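Local coordinates for type 3A cellulose-binding domain protein (Clostridium thermocellum, PDB 4B9P) that forms the extracellular family 3 carbohydrate-binding module of an anti-sigma factor, RsgI2, binding cellulose and probably sensing biomass for release of the sigma factor SigI2, at residues W62-S67 with G102-I107. Numbering follows the deposited sequence. Where two conformers were deposited one is given.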
loop_
_atom_site.group_PDB
_atom_site.type_symbol
_atom_site.label_atom_id
_atom_site.label_comp_id
_atom_site.label_asym_id
_atom_site.label_seq_id
_atom_site.Cartn_x
_atom_site.Cartn_y
_atom_site.Cartn_z
ATOM N N TRP A 62 -9.564 -7.388 -2.318
ATOM C CA TRP A 62 -9.266 -8.611 -3.033
ATOM C C TRP A 62 -7.778 -8.833 -3.072
ATOM O O TRP A 62 -6.998 -7.878 -3.141
ATOM C CB TRP A 62 -9.754 -8.506 -4.484
ATOM C CG TRP A 62 -9.498 -9.739 -5.317
ATOM C CD1 TRP A 62 -10.314 -10.823 -5.412
ATOM C CD2 TRP A 62 -8.383 -10.004 -6.163
ATOM N NE1 TRP A 62 -9.778 -11.744 -6.258
ATOM C CE2 TRP A 62 -8.590 -11.284 -6.736
ATOM C CE3 TRP A 62 -7.220 -9.299 -6.478
ATOM C CZ2 TRP A 62 -7.697 -11.872 -7.622
ATOM C CZ3 TRP A 62 -6.307 -9.906 -7.376
ATOM C CH2 TRP A 62 -6.560 -11.176 -7.922
ATOM N N SER A 63 -7.370 -10.097 -3.033
ATOM C CA SER A 63 -5.985 -10.465 -3.356
ATOM C C SER A 63 -6.047 -11.788 -4.064
ATOM O O SER A 63 -6.979 -12.570 -3.825
ATOM C CB SER A 63 -5.190 -10.609 -2.077
ATOM O OG SER A 63 -3.895 -11.081 -2.356
ATOM N N ASN A 64 -5.059 -12.086 -4.912
ATOM C CA ASN A 64 -4.985 -13.405 -5.527
ATOM C C ASN A 64 -4.705 -14.507 -4.508
ATOM O O ASN A 64 -4.953 -15.678 -4.820
ATOM C CB ASN A 64 -3.954 -13.429 -6.671
ATOM C CG ASN A 64 -2.524 -13.219 -6.203
ATOM O OD1 ASN A 64 -2.270 -12.445 -5.297
ATOM N ND2 ASN A 64 -1.593 -13.914 -6.813
ATOM N N ILE A 65 -4.261 -14.167 -3.284
ATOM C CA ILE A 65 -4.115 -15.181 -2.219
ATOM C C ILE A 65 -5.255 -15.138 -1.213
ATOM O O ILE A 65 -5.252 -15.885 -0.237
ATOM C CB ILE A 65 -2.744 -15.126 -1.522
ATOM C CG1 ILE A 65 -2.552 -13.845 -0.708
ATOM C CG2 ILE A 65 -1.640 -15.294 -2.564
ATOM C CD1 ILE A 65 -1.275 -13.843 0.142
ATOM N N THR A 66 -6.251 -14.315 -1.539
ATOM C CA THR A 66 -7.447 -13.990 -0.732
ATOM C C THR A 66 -7.150 -13.010 0.390
ATOM O O THR A 66 -6.084 -13.031 1.010
ATOM C CB THR A 66 -8.286 -15.198 -0.243
ATOM O OG1 THR A 66 -7.663 -15.830 0.899
ATOM C CG2 THR A 66 -8.556 -16.200 -1.389
ATOM N N SER A 67 -8.134 -12.167 0.669
ATOM C CA SER A 67 -7.919 -11.052 1.578
ATOM C C SER A 67 -7.651 -11.479 3.018
ATOM O O SER A 67 -7.030 -10.721 3.771
ATOM C CB SER A 67 -9.105 -10.092 1.482
ATOM O OG SER A 67 -10.255 -10.753 1.935
ATOM N N GLY A 102 9.323 -16.304 -9.110
ATOM C CA GLY A 102 8.419 -16.309 -10.242
ATOM C C GLY A 102 6.957 -16.094 -9.839
ATOM O O GLY A 102 6.095 -15.911 -10.702
ATOM N N GLU A 103 6.653 -16.128 -8.546
ATOM C CA GLU A 103 5.282 -15.941 -8.105
ATOM C C GLU A 103 5.059 -14.506 -7.700
ATOM O O GLU A 103 6.003 -13.759 -7.465
ATOM C CB GLU A 103 4.950 -16.883 -6.941
ATOM C CG GLU A 103 5.039 -18.341 -7.342
ATOM C CD GLU A 103 4.528 -19.276 -6.266
ATOM O OE1 GLU A 103 4.682 -18.942 -5.045
ATOM O OE2 GLU A 103 3.991 -20.343 -6.657
ATOM N N TYR A 104 3.787 -14.136 -7.596
ATOM C CA TYR A 104 3.445 -12.786 -7.190
ATOM C C TYR A 104 2.228 -12.751 -6.307
ATOM O O TYR A 104 1.398 -13.680 -6.324
ATOM C CB TYR A 104 3.242 -11.877 -8.424
ATOM C CG TYR A 104 1.957 -12.158 -9.135
ATOM C CD1 TYR A 104 0.781 -11.503 -8.790
ATOM C CD2 TYR A 104 1.911 -13.085 -10.158
ATOM C CE1 TYR A 104 -0.404 -11.771 -9.426
ATOM C CE2 TYR A 104 0.736 -13.353 -10.819
ATOM C CZ TYR A 104 -0.419 -12.694 -10.452
ATOM O OH TYR A 104 -1.580 -12.970 -11.126
ATOM N N VAL A 105 2.111 -11.667 -5.551
ATOM C CA VAL A 105 0.871 -11.362 -4.848
ATOM C C VAL A 105 0.341 -10.039 -5.368
ATOM O O VAL A 105 1.100 -9.070 -5.527
ATOM C CB VAL A 105 1.047 -11.274 -3.302
ATOM C CG1 VAL A 105 -0.309 -10.906 -2.633
ATOM C CG2 VAL A 105 1.567 -12.587 -2.780
ATOM N N GLU A 106 -0.957 -10.012 -5.630
ATOM C CA GLU A 106 -1.646 -8.793 -6.041
ATOM C C GLU A 106 -2.635 -8.422 -4.934
ATOM O O GLU A 106 -3.359 -9.284 -4.437
ATOM C CB GLU A 106 -2.377 -9.033 -7.363
ATOM C CG GLU A 106 -3.059 -7.784 -7.906
ATOM C CD GLU A 106 -3.744 -8.014 -9.253
ATOM O OE1 GLU A 106 -3.517 -9.092 -9.866
ATOM O OE2 GLU A 106 -4.508 -7.122 -9.692
ATOM N N ILE A 107 -2.650 -7.138 -4.566
ATOM C CA ILE A 107 -3.463 -6.654 -3.458
ATOM C C ILE A 107 -4.210 -5.427 -3.915
ATOM O O ILE A 107 -3.584 -4.440 -4.330
ATOM C CB ILE A 107 -2.606 -6.312 -2.225
ATOM C CG1 ILE A 107 -1.740 -7.518 -1.866
ATOM C CG2 ILE A 107 -3.506 -5.910 -1.046
ATOM C CD1 ILE A 107 -0.795 -7.280 -0.788
#
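Y104 starts the walk: its carbonyl O takes a nearly straight hydrogen bond from N64 ND2, 3.0 Å long, and lies in the plane of that amide. The amide and the Y104 ring lie nearly parallel (5° between planes) but displaced, with ND2 3.6 Å from CE1, while K28 makes a cation-pi contact with the ring. V105 comes next on the opposite side of the strand. In one of its two conformers CG1 lies beside S63 OG and near I65 CD1, with F92 and I70 close by between the two sheets of the beta sandwich.

At E106 both backbone polar groups are used. E106 N gives N64 OD1 a 2.8 Å bond, straight at hydrogen (174°) but arriving well above the carbonyl plane of the amide. N64 can reach both neighbours because CG sits between its own backbone N and carbonyl carbon (chi1 66°). E106 O accepts from S63 OG at 2.8 Å and, weakly, from N64 N; the extended E106 side chain ends beside the W62 ring edge, CD 3.7 Å from CZ3, with ring and carboxylate nearly perpendicular. I107 closes the walk as the antiparallel, non-hydrogen-bonded partner of S63.

Strand 56-63 then leaves the sheet through a type I turn, S63 to T66. S63 OG also accepts from I65 N, an ST turn, so one hydroxyl joins turn and strand; the N64 amide in effect replaces the backbone partner that strand 104-111 loses where 56-63 turns away, keeping E106 N and Y104 O bonded past the S63-I107 bridge.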